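Long-range contacts in restriction endonuclease AspBHI (Azoarcus sp., PDB 4OC8), which probably cleaves DNA in response to base modification, combining an N-terminal domain assigned to the PUA clan with a PD-(D/E)XK-type endonuclease domain: residues A[120-125]-A[140-145]; A[219-224]-A[342-347]; A[299-304]-A[319-324]; A[337-342]-A[354-359]. All blocks are in the same frame, centred on the assembly; numbering follows the deposited sequence.

Contact 1 (A[120-125]-A[140-145]); sequences PPILVF and AVPGSP
Ile-122 lays its CD1 methyl over the Ala-140 to Pro-142 backbone, where it meets the carbonyl O of Ala-140 at 3.5 Å and the CD of the Pro-142 ring at 3.9 Å. The isoleucine and proline side chains run obliquely to one another, and toward Pro-142 only the CD1 end of the isoleucine makes contact. The branching of Ile-122 divides the work: CG1, set beside the backbone N (chi1 -66°), carries CD1 toward the proline, while CG2, opposite that nitrogen, faces the Ala-140 methyl, with 4.2 Å from Ile-122 CG2 to Ala-140 CB. Val-124 adds its CG2 next to that of Ile-122, at 4.0 Å from Ala-140 CB, and the alanine methyl sits against both. All three side chains project from the same face of the sheet. Beneath them one backbone bond crosses, from Ala-140 N to Ile-122 O, 2.9 Å long with an N-H...O angle of 156° and lying in the carbonyl plane; it marks Ile-122 and Ala-140 as a hydrogen-bonded antiparallel pair. The N-to-C directions of the short strand segments are 119° apart, far from the 180° of a straight antiparallel pair, and Ile-122 with Ala-140 is the one bridge between the two segments. The motif is a beta hairpin of strands 122-127 and 133-142 in the N-terminal domain. Ile-174 of strand 163-174 packs on Val-124 and Ala-140, Leu-60 of strand 55-62 touches Ile-122, and helix 199-207 covers Val-141 and Pro-142 with Trp-201 and Trp-204.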
# COMPACT_ATOMS: atom_id res chain seq x y z
N PRO A 120 -21.03 25.74 0.27
CA PRO A 120 -20.21 26.95 0.31
C PRO A 120 -18.76 26.61 0.06
O PRO A 120 -18.33 25.51 0.39
CB PRO A 120 -20.38 27.43 1.75
CG PRO A 120 -20.63 26.20 2.53
CD PRO A 120 -21.42 25.29 1.62
N PRO A 121 -18.00 27.55 -0.53
CA PRO A 121 -16.55 27.40 -0.65
C PRO A 121 -15.91 27.17 0.71
O PRO A 121 -16.16 27.93 1.66
CB PRO A 121 -16.11 28.75 -1.22
CG PRO A 121 -17.29 29.23 -1.98
CD PRO A 121 -18.49 28.78 -1.18
N ILE A 122 -15.10 26.13 0.81
CA ILE A 122 -14.40 25.81 2.04
C ILE A 122 -12.97 26.31 1.97
O ILE A 122 -12.18 25.85 1.15
CB ILE A 122 -14.41 24.29 2.30
CG1 ILE A 122 -15.84 23.80 2.55
CG2 ILE A 122 -13.52 23.95 3.48
CD1 ILE A 122 -16.37 22.86 1.48
N LEU A 123 -12.64 27.27 2.83
CA LEU A 123 -11.29 27.82 2.89
C LEU A 123 -10.52 27.26 4.08
O LEU A 123 -10.85 27.55 5.23
CB LEU A 123 -11.33 29.34 2.98
CG LEU A 123 -12.01 30.11 1.84
CD1 LEU A 123 -11.91 31.59 2.11
CD2 LEU A 123 -11.38 29.78 0.51
N VAL A 124 -9.49 26.47 3.79
CA VAL A 124 -8.68 25.84 4.83
C VAL A 124 -7.51 26.72 5.28
O VAL A 124 -6.75 27.23 4.46
CB VAL A 124 -8.13 24.49 4.34
CG1 VAL A 124 -7.37 23.78 5.44
CG2 VAL A 124 -9.26 23.62 3.81
N PHE A 125 -7.38 26.89 6.59
CA PHE A 125 -6.23 27.59 7.17
C PHE A 125 -5.62 26.74 8.27
O PHE A 125 -6.32 25.99 8.94
CB PHE A 125 -6.65 28.93 7.77
CG PHE A 125 -7.04 29.97 6.75
CD1 PHE A 125 -8.35 30.07 6.31
CD2 PHE A 125 -6.10 30.85 6.25
CE1 PHE A 125 -8.72 31.03 5.38
CE2 PHE A 125 -6.46 31.81 5.32
CZ PHE A 125 -7.78 31.90 4.89
N ALA A 140 -11.16 24.03 -0.80
CA ALA A 140 -11.44 22.60 -0.73
C ALA A 140 -12.88 22.23 -1.04
O ALA A 140 -13.79 23.04 -0.90
CB ALA A 140 -11.03 22.05 0.62
N VAL A 141 -13.06 20.98 -1.45
CA VAL A 141 -14.39 20.42 -1.68
C VAL A 141 -14.59 19.15 -0.86
O VAL A 141 -13.62 18.47 -0.51
CB VAL A 141 -14.62 20.12 -3.18
CG1 VAL A 141 -14.57 21.40 -3.99
CG2 VAL A 141 -13.59 19.12 -3.68
N PRO A 142 -15.85 18.83 -0.51
CA PRO A 142 -16.15 17.60 0.22
C PRO A 142 -15.80 16.36 -0.58
O PRO A 142 -16.01 16.33 -1.79
CB PRO A 142 -17.67 17.67 0.41
CG PRO A 142 -17.99 19.12 0.33
CD PRO A 142 -17.04 19.68 -0.67
N GLY A 143 -15.28 15.34 0.10
CA GLY A 143 -15.00 14.07 -0.54
C GLY A 143 -13.58 13.95 -1.06
O GLY A 143 -12.74 14.82 -0.82
N SER A 144 -13.33 12.86 -1.76
CA SER A 144 -12.02 12.59 -2.35
C SER A 144 -12.20 11.65 -3.53
O SER A 144 -13.09 10.80 -3.52
CB SER A 144 -11.08 11.97 -1.32
OG SER A 144 -9.80 11.72 -1.87
N PRO A 145 -11.36 11.81 -4.56
CA PRO A 145 -11.36 10.88 -5.70
C PRO A 145 -10.79 9.50 -5.34
O PRO A 145 -10.90 8.60 -6.16
CB PRO A 145 -10.46 11.58 -6.72
CG PRO A 145 -9.61 12.50 -5.92
CD PRO A 145 -10.47 12.97 -4.80

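Contact 2 (A[219-224]-A[342-347]); sequences LLVRSK and QAYQEV
Tyr-344 of helix 341-349 presses one face of its ring against the extended backbone of Val-221 and Arg-222, and this is the tightly packed part. The CA of Val-221 makes a CH-pi contact over the ring face, 4.3 Å from the Tyr-344 ring centroid, while Arg-222 N lies over the same face, also offset from the centre. Arg-222 then wraps round the end of the ring: its CB reaches Tyr-344 CE2 at 3.6 Å, and the bend at chi3 (-72°) folds NE back to the phenol. Arg-222 NE donates to Tyr-344 OH over 2.8 Å, at 167° and almost exactly in the guanidinium plane; a weak second bond from Arg-222 NH2 to the same OH measures 3.3 Å. Guanidinium and ring stand nearly perpendicular, 82° apart. Segment 219-224 belongs to the loop joining helix 199-207 to helix 224-227, and through Tyr-344 it is fastened to a helix of the PD-(D/E)XK-type domain; Ser-223 is the N-cap of the short helix that follows. The guanidinium also forms a salt bridge from NH1 to Asp-361, and Pro-293 of a third subunit packs on Arg-222. Toward the beginning of the loop the fit slackens. Val-221 still places CG1 at 4.0 Å from Tyr-344 CB, but its CG2 merely brushes Gln-345 OE1, also at 4.0 Å, where the two side chains cross near a right angle. Leu-220 is solvent-exposed, meeting the ring through its backbone O, 3.6 Å from Tyr-344 CE1.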
# COMPACT_ATOMS: atom_id res chain seq x y z
N LEU A 219 12.93 15.22 -1.63
CA LEU A 219 13.68 14.29 -0.78
C LEU A 219 14.06 14.92 0.56
O LEU A 219 14.65 16.00 0.62
CB LEU A 219 14.92 13.77 -1.51
CG LEU A 219 14.60 12.96 -2.77
CD1 LEU A 219 15.88 12.57 -3.50
CD2 LEU A 219 13.78 11.73 -2.41
N LEU A 220 13.71 14.22 1.64
CA LEU A 220 13.82 14.78 2.98
C LEU A 220 14.75 13.97 3.88
O LEU A 220 14.61 12.75 3.99
CB LEU A 220 12.44 14.85 3.62
CG LEU A 220 12.37 15.37 5.06
CD1 LEU A 220 12.66 16.87 5.11
CD2 LEU A 220 11.02 15.05 5.69
N VAL A 221 15.70 14.65 4.51
CA VAL A 221 16.49 14.03 5.57
C VAL A 221 16.11 14.67 6.90
O VAL A 221 16.25 15.87 7.08
CB VAL A 221 18.00 14.18 5.32
CG1 VAL A 221 18.78 13.96 6.62
CG2 VAL A 221 18.46 13.19 4.26
N ARG A 222 15.61 13.84 7.81
CA ARG A 222 15.18 14.33 9.12
C ARG A 222 16.37 14.54 10.05
O ARG A 222 17.42 13.92 9.90
CB ARG A 222 14.17 13.38 9.76
CG ARG A 222 12.74 13.56 9.28
CD ARG A 222 11.80 12.64 10.04
NE ARG A 222 11.96 11.25 9.62
CZ ARG A 222 11.37 10.22 10.23
NH1 ARG A 222 10.58 10.43 11.28
NH2 ARG A 222 11.56 8.98 9.78
N SER A 223 16.19 15.43 11.02
CA SER A 223 17.21 15.67 12.04
C SER A 223 16.98 14.74 13.23
O SER A 223 16.04 13.94 13.24
CB SER A 223 17.17 17.12 12.50
OG SER A 223 15.94 17.41 13.17
N LYS A 224 17.84 14.86 14.23
CA LYS A 224 17.72 14.06 15.43
C LYS A 224 16.44 14.43 16.19
O LYS A 224 15.68 13.57 16.62
CB LYS A 224 18.95 14.26 16.32
CG LYS A 224 19.02 13.40 17.57
CD LYS A 224 20.27 13.74 18.37
CE LYS A 224 20.18 13.25 19.81
NZ LYS A 224 21.23 13.90 20.65
N GLN A 342 24.58 10.62 8.39
CA GLN A 342 25.23 9.86 7.32
C GLN A 342 24.34 8.75 6.74
O GLN A 342 24.22 8.62 5.52
CB GLN A 342 26.55 9.27 7.81
CG GLN A 342 27.36 8.57 6.71
CD GLN A 342 28.65 7.95 7.23
OE1 GLN A 342 28.95 8.02 8.42
NE2 GLN A 342 29.40 7.32 6.33
N ALA A 343 23.71 7.96 7.62
CA ALA A 343 22.89 6.83 7.18
C ALA A 343 21.62 7.28 6.45
O ALA A 343 21.27 6.72 5.41
CB ALA A 343 22.54 5.94 8.37
N TYR A 344 20.95 8.29 7.00
CA TYR A 344 19.76 8.86 6.39
C TYR A 344 20.10 9.39 5.00
O TYR A 344 19.42 9.09 4.02
CB TYR A 344 19.22 10.00 7.25
CG TYR A 344 17.71 10.09 7.32
CD1 TYR A 344 16.93 9.98 6.17
CD2 TYR A 344 17.07 10.28 8.53
CE1 TYR A 344 15.55 10.05 6.25
CE2 TYR A 344 15.69 10.35 8.61
CZ TYR A 344 14.93 10.24 7.47
OH TYR A 344 13.56 10.32 7.56
N GLN A 345 21.17 10.17 4.94
CA GLN A 345 21.65 10.76 3.69
C GLN A 345 21.93 9.67 2.67
O GLN A 345 21.53 9.78 1.51
CB GLN A 345 22.91 11.59 3.94
CG GLN A 345 23.26 12.55 2.80
CD GLN A 345 22.38 13.79 2.78
OE1 GLN A 345 22.21 14.47 3.81
NE2 GLN A 345 21.82 14.11 1.62
N GLU A 346 22.62 8.62 3.09
CA GLU A 346 22.95 7.51 2.20
C GLU A 346 21.68 6.86 1.66
O GLU A 346 21.57 6.61 0.45
CB GLU A 346 23.81 6.48 2.94
CG GLU A 346 24.13 5.22 2.13
CD GLU A 346 25.25 4.40 2.74
OE1 GLU A 346 26.33 4.97 3.01
OE2 GLU A 346 25.05 3.18 2.96
N VAL A 347 20.72 6.63 2.54
CA VAL A 347 19.47 5.98 2.17
C VAL A 347 18.63 6.81 1.18
O VAL A 347 18.15 6.28 0.18
CB VAL A 347 18.63 5.61 3.41
CG1 VAL A 347 17.21 5.23 3.02
CG2 VAL A 347 19.29 4.47 4.15

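Contact 3 (A[299-304]-A[319-324]); sequences DFALEA and SRLISR
Strand 294-305 and helix 315-324 open a beta-alpha-beta unit of the PD-(D/E)XK-type domain, on the strand that probably carries the (D/E)XK part of the family signature. Between them Glu-303, Arg-320 and Arg-324 form a salt-bridge network. Glu-303 OE1 is shared: Arg-320 NH1 reaches its syn lone pair at 2.8 Å, and Arg-324 NH1 comes within 2.7 Å of OE1. The carboxylate stands steeply to both guanidinium planes, at 80° and 69°, so neither arginine pairs side-on with both oxygens. Arg-324 also grips Leu-302 O end-on, with NH2 at 2.6 Å and NH1 at 2.9 Å from that oxygen; both nitrogens approach from one face of the carbonyl plane. A bend at chi3 (51°) turns its guanidinium toward the strand, and Ala-301 CB lies over one guanidinium face. Beside this polar cluster, Leu-321 packs CD1 on Ala-301 CB at 3.8 Å and CB on Glu-303 CB at 4.0 Å. Arg-320 NE and Arg-324 NE are salt-bridged to Asp-278 and Asp-282, respectively. Leu-321 continues onto Leu-333 of strand 330-335 and Val-354 of strand 354-357, while helix 251-263 meets Leu-302 and Ala-304.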
# COMPACT_ATOMS: atom_id res chain seq x y z
N ASP A 299 7.18 -8.61 -1.13
CA ASP A 299 7.82 -8.98 0.13
C ASP A 299 8.71 -7.86 0.64
O ASP A 299 9.27 -7.09 -0.14
CB ASP A 299 8.60 -10.29 -0.01
CG ASP A 299 9.47 -10.34 -1.26
OD1 ASP A 299 9.71 -9.27 -1.87
OD2 ASP A 299 9.91 -11.44 -1.63
N PHE A 300 8.82 -7.75 1.96
CA PHE A 300 9.75 -6.79 2.54
C PHE A 300 10.58 -7.39 3.66
O PHE A 300 10.18 -8.36 4.29
CB PHE A 300 9.03 -5.54 3.04
CG PHE A 300 8.04 -5.80 4.14
CD1 PHE A 300 6.74 -6.21 3.84
CD2 PHE A 300 8.39 -5.64 5.47
CE1 PHE A 300 5.82 -6.45 4.85
CE2 PHE A 300 7.48 -5.88 6.48
CZ PHE A 300 6.19 -6.29 6.17
N ALA A 301 11.76 -6.82 3.90
CA ALA A 301 12.60 -7.28 5.00
C ALA A 301 12.43 -6.35 6.20
O ALA A 301 12.41 -5.13 6.04
CB ALA A 301 14.05 -7.34 4.57
N LEU A 302 12.31 -6.93 7.38
CA LEU A 302 12.15 -6.15 8.61
C LEU A 302 13.46 -6.11 9.40
O LEU A 302 14.18 -7.10 9.47
CB LEU A 302 11.03 -6.75 9.46
CG LEU A 302 10.69 -6.05 10.77
CD1 LEU A 302 10.26 -4.62 10.52
CD2 LEU A 302 9.60 -6.80 11.53
N GLU A 303 13.76 -4.95 9.96
CA GLU A 303 14.93 -4.79 10.81
C GLU A 303 14.53 -3.96 12.02
O GLU A 303 14.00 -2.86 11.87
CB GLU A 303 16.07 -4.10 10.06
CG GLU A 303 17.33 -3.87 10.89
CD GLU A 303 18.17 -5.13 11.08
OE1 GLU A 303 18.29 -5.92 10.12
OE2 GLU A 303 18.72 -5.32 12.19
N ALA A 304 14.76 -4.49 13.21
CA ALA A 304 14.32 -3.81 14.42
C ALA A 304 15.48 -3.56 15.37
O ALA A 304 16.13 -4.50 15.83
CB ALA A 304 13.24 -4.61 15.11
N SER A 319 23.00 -1.01 6.63
CA SER A 319 23.63 -1.86 5.62
C SER A 319 23.21 -3.32 5.78
O SER A 319 23.09 -4.04 4.78
CB SER A 319 25.15 -1.74 5.68
OG SER A 319 25.76 -2.41 4.58
N ARG A 320 22.97 -3.75 7.01
CA ARG A 320 22.41 -5.09 7.21
C ARG A 320 21.08 -5.27 6.46
O ARG A 320 20.90 -6.22 5.68
CB ARG A 320 22.22 -5.41 8.70
CG ARG A 320 21.80 -6.85 8.96
CD ARG A 320 21.78 -7.20 10.44
NE ARG A 320 21.58 -8.63 10.65
CZ ARG A 320 20.39 -9.20 10.84
NH1 ARG A 320 19.29 -8.46 10.84
NH2 ARG A 320 20.29 -10.51 11.02
N LEU A 321 20.15 -4.34 6.69
CA LEU A 321 18.85 -4.36 6.04
C LEU A 321 18.96 -4.23 4.52
O LEU A 321 18.26 -4.93 3.78
CB LEU A 321 17.96 -3.24 6.61
CG LEU A 321 16.61 -3.03 5.93
CD1 LEU A 321 15.78 -4.30 5.98
CD2 LEU A 321 15.85 -1.86 6.56
N ILE A 322 19.84 -3.35 4.07
CA ILE A 322 20.08 -3.15 2.65
C ILE A 322 20.51 -4.46 2.01
O ILE A 322 20.03 -4.83 0.94
CB ILE A 322 21.15 -2.08 2.40
CG1 ILE A 322 20.71 -0.73 2.96
CG2 ILE A 322 21.44 -1.94 0.91
CD1 ILE A 322 19.45 -0.21 2.33
N SER A 323 21.42 -5.17 2.68
CA SER A 323 21.89 -6.45 2.17
C SER A 323 20.77 -7.49 2.22
O SER A 323 20.75 -8.43 1.43
CB SER A 323 23.10 -6.94 2.96
OG SER A 323 22.70 -7.79 4.02
N ARG A 324 19.84 -7.32 3.16
CA ARG A 324 18.71 -8.24 3.24
C ARG A 324 17.55 -7.95 2.27
O ARG A 324 16.66 -8.79 2.11
CB ARG A 324 18.19 -8.35 4.68
CG ARG A 324 19.07 -9.20 5.58
CD ARG A 324 18.65 -9.13 7.03
NE ARG A 324 17.23 -9.41 7.20
CZ ARG A 324 16.40 -8.64 7.89
NH1 ARG A 324 16.86 -7.55 8.50
NH2 ARG A 324 15.12 -8.96 7.99

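Contact 4 (A[337-342]-A[354-359]); sequences SYVDRQ and VILTTA
Val-339 and Leu-356 meet nearly at right angles, methyl to methyl, with Val-339 CG2 4.1 Å from Leu-356 CD2. The valine CG2, the branch that faces Leu-356, lies beside the backbone N and opposite the carbonyl carbon (chi1 179°). Leu-333 of strand 330-335 touches both side chains. Further along, Thr-358 presents its CG2 to Val-339 CG2 at a looser 4.5 Å. The chi1 of 67° that puts this methyl there sets OG1 between backbone N and carbonyl carbon, where it bonds to Gln-227 O. Ser-337 joins in through its backbone: its O rests 3.5 Å from Thr-358 CB and takes a weak bond from Ala-359 N at 3.3 Å, with an angle of 139°. Its side chain points away and bonds to Asn-311 O. Thr-358 is the N-cap of helix 359-368, though its hydroxyl makes no capping bond; Asp-340 does cap its own helix, from OD1 to Ala-343 N. On the far face of the strand, Ile-355 and Thr-357 pack against Ile-296 and Ala-294 of a third subunit. The arrangement is that of a beta-alpha-beta crossover, helix 341-349 linking parallel strands 330-335 and 354-357, as in the alpha/beta core of PD-(D/E)XK nucleases.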
# COMPACT_ATOMS: atom_id res chain seq x y z
N SER A 337 15.07 4.61 18.61
CA SER A 337 15.98 5.74 18.60
C SER A 337 15.88 6.47 17.27
O SER A 337 14.86 6.38 16.59
CB SER A 337 17.41 5.26 18.81
OG SER A 337 18.34 6.31 18.67
N TYR A 338 16.94 7.18 16.89
CA TYR A 338 16.97 7.91 15.63
C TYR A 338 18.06 7.38 14.70
O TYR A 338 18.98 6.69 15.13
CB TYR A 338 17.20 9.39 15.88
CG TYR A 338 18.64 9.75 16.19
CD1 TYR A 338 19.21 9.46 17.43
CD2 TYR A 338 19.44 10.39 15.24
CE1 TYR A 338 20.52 9.78 17.71
CE2 TYR A 338 20.75 10.72 15.52
CZ TYR A 338 21.29 10.42 16.76
OH TYR A 338 22.60 10.75 17.02
N VAL A 339 17.93 7.69 13.41
CA VAL A 339 18.94 7.35 12.42
C VAL A 339 19.81 8.58 12.15
O VAL A 339 19.29 9.66 11.86
CB VAL A 339 18.29 6.91 11.10
CG1 VAL A 339 19.35 6.59 10.07
CG2 VAL A 339 17.39 5.71 11.34
N ASP A 340 21.13 8.42 12.24
CA ASP A 340 22.04 9.56 12.12
C ASP A 340 22.08 10.17 10.72
O ASP A 340 21.52 9.61 9.78
CB ASP A 340 23.46 9.24 12.62
CG ASP A 340 24.24 8.29 11.70
OD1 ASP A 340 23.85 8.08 10.53
OD2 ASP A 340 25.27 7.75 12.17
N ARG A 341 22.76 11.30 10.61
CA ARG A 341 22.85 12.05 9.35
C ARG A 341 23.41 11.22 8.19
O ARG A 341 22.79 11.13 7.14
CB ARG A 341 23.66 13.33 9.55
CG ARG A 341 23.70 14.26 8.34
CD ARG A 341 22.31 14.62 7.85
NE ARG A 341 21.53 15.33 8.86
CZ ARG A 341 21.35 16.65 8.87
NH1 ARG A 341 21.91 17.40 7.93
NH2 ARG A 341 20.63 17.22 9.83
N GLN A 342 24.58 10.62 8.39
CA GLN A 342 25.23 9.86 7.32
C GLN A 342 24.34 8.75 6.74
O GLN A 342 24.22 8.62 5.52
CB GLN A 342 26.55 9.27 7.81
CG GLN A 342 27.36 8.57 6.71
CD GLN A 342 28.65 7.95 7.23
OE1 GLN A 342 28.95 8.02 8.42
NE2 GLN A 342 29.40 7.32 6.33
N VAL A 354 13.79 1.89 1.60
CA VAL A 354 13.79 1.57 3.03
C VAL A 354 12.99 2.57 3.84
O VAL A 354 13.30 3.76 3.86
CB VAL A 354 15.23 1.52 3.58
CG1 VAL A 354 15.21 1.51 5.10
CG2 VAL A 354 15.96 0.31 3.05
N ILE A 355 11.95 2.09 4.52
CA ILE A 355 11.16 2.92 5.43
C ILE A 355 11.87 3.06 6.76
O ILE A 355 12.27 2.07 7.36
CB ILE A 355 9.77 2.31 5.70
CG1 ILE A 355 9.01 2.10 4.40
CG2 ILE A 355 8.98 3.19 6.65
CD1 ILE A 355 7.70 1.38 4.58
N LEU A 356 12.01 4.29 7.24
CA LEU A 356 12.67 4.54 8.51
C LEU A 356 11.68 4.97 9.58
O LEU A 356 11.29 6.14 9.66
CB LEU A 356 13.77 5.61 8.35
CG LEU A 356 14.92 5.30 7.38
CD1 LEU A 356 15.77 6.53 7.18
CD2 LEU A 356 15.76 4.14 7.90
N THR A 357 11.27 4.01 10.41
CA THR A 357 10.35 4.27 11.50
C THR A 357 11.13 4.57 12.77
O THR A 357 11.66 3.66 13.40
CB THR A 357 9.45 3.06 11.75
OG1 THR A 357 8.97 2.56 10.50
CG2 THR A 357 8.27 3.45 12.62
N THR A 358 11.20 5.84 13.15
CA THR A 358 11.94 6.25 14.33
C THR A 358 11.03 6.39 15.54
O THR A 358 9.85 6.05 15.48
CB THR A 358 12.68 7.57 14.08
OG1 THR A 358 11.73 8.64 13.92
CG2 THR A 358 13.53 7.46 12.83
N ALA A 359 11.58 6.90 16.64
CA ALA A 359 10.86 6.97 17.91
C ALA A 359 9.57 7.79 17.82
O ALA A 359 8.53 7.37 18.33
CB ALA A 359 11.77 7.50 19.00

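Overall arrangement
Contact 1, fully buried, stands alone in the N-terminal domain, its centre about 34 Å or more from the others and across the chain's centre. The remaining three gather round the endonuclease sheet. Contacts 3 and 4 are buried, join helix or loop to that sheet, and touch where Leu-321 and Ile-322 pack on Val-354. Contact 2, partly open to solvent, shares helix 341-349 with contact 4; the two centres are about 8 Å apart, and Tyr-344 also packs on Leu-356. Chemistry follows place: a hairpin backbone bond with apolar aliphatic groups in contact 1, an arginine-tyrosine clasp in contact 2, a largely buried salt-bridge network in contact 3, and mainly methyl packing in contact 4.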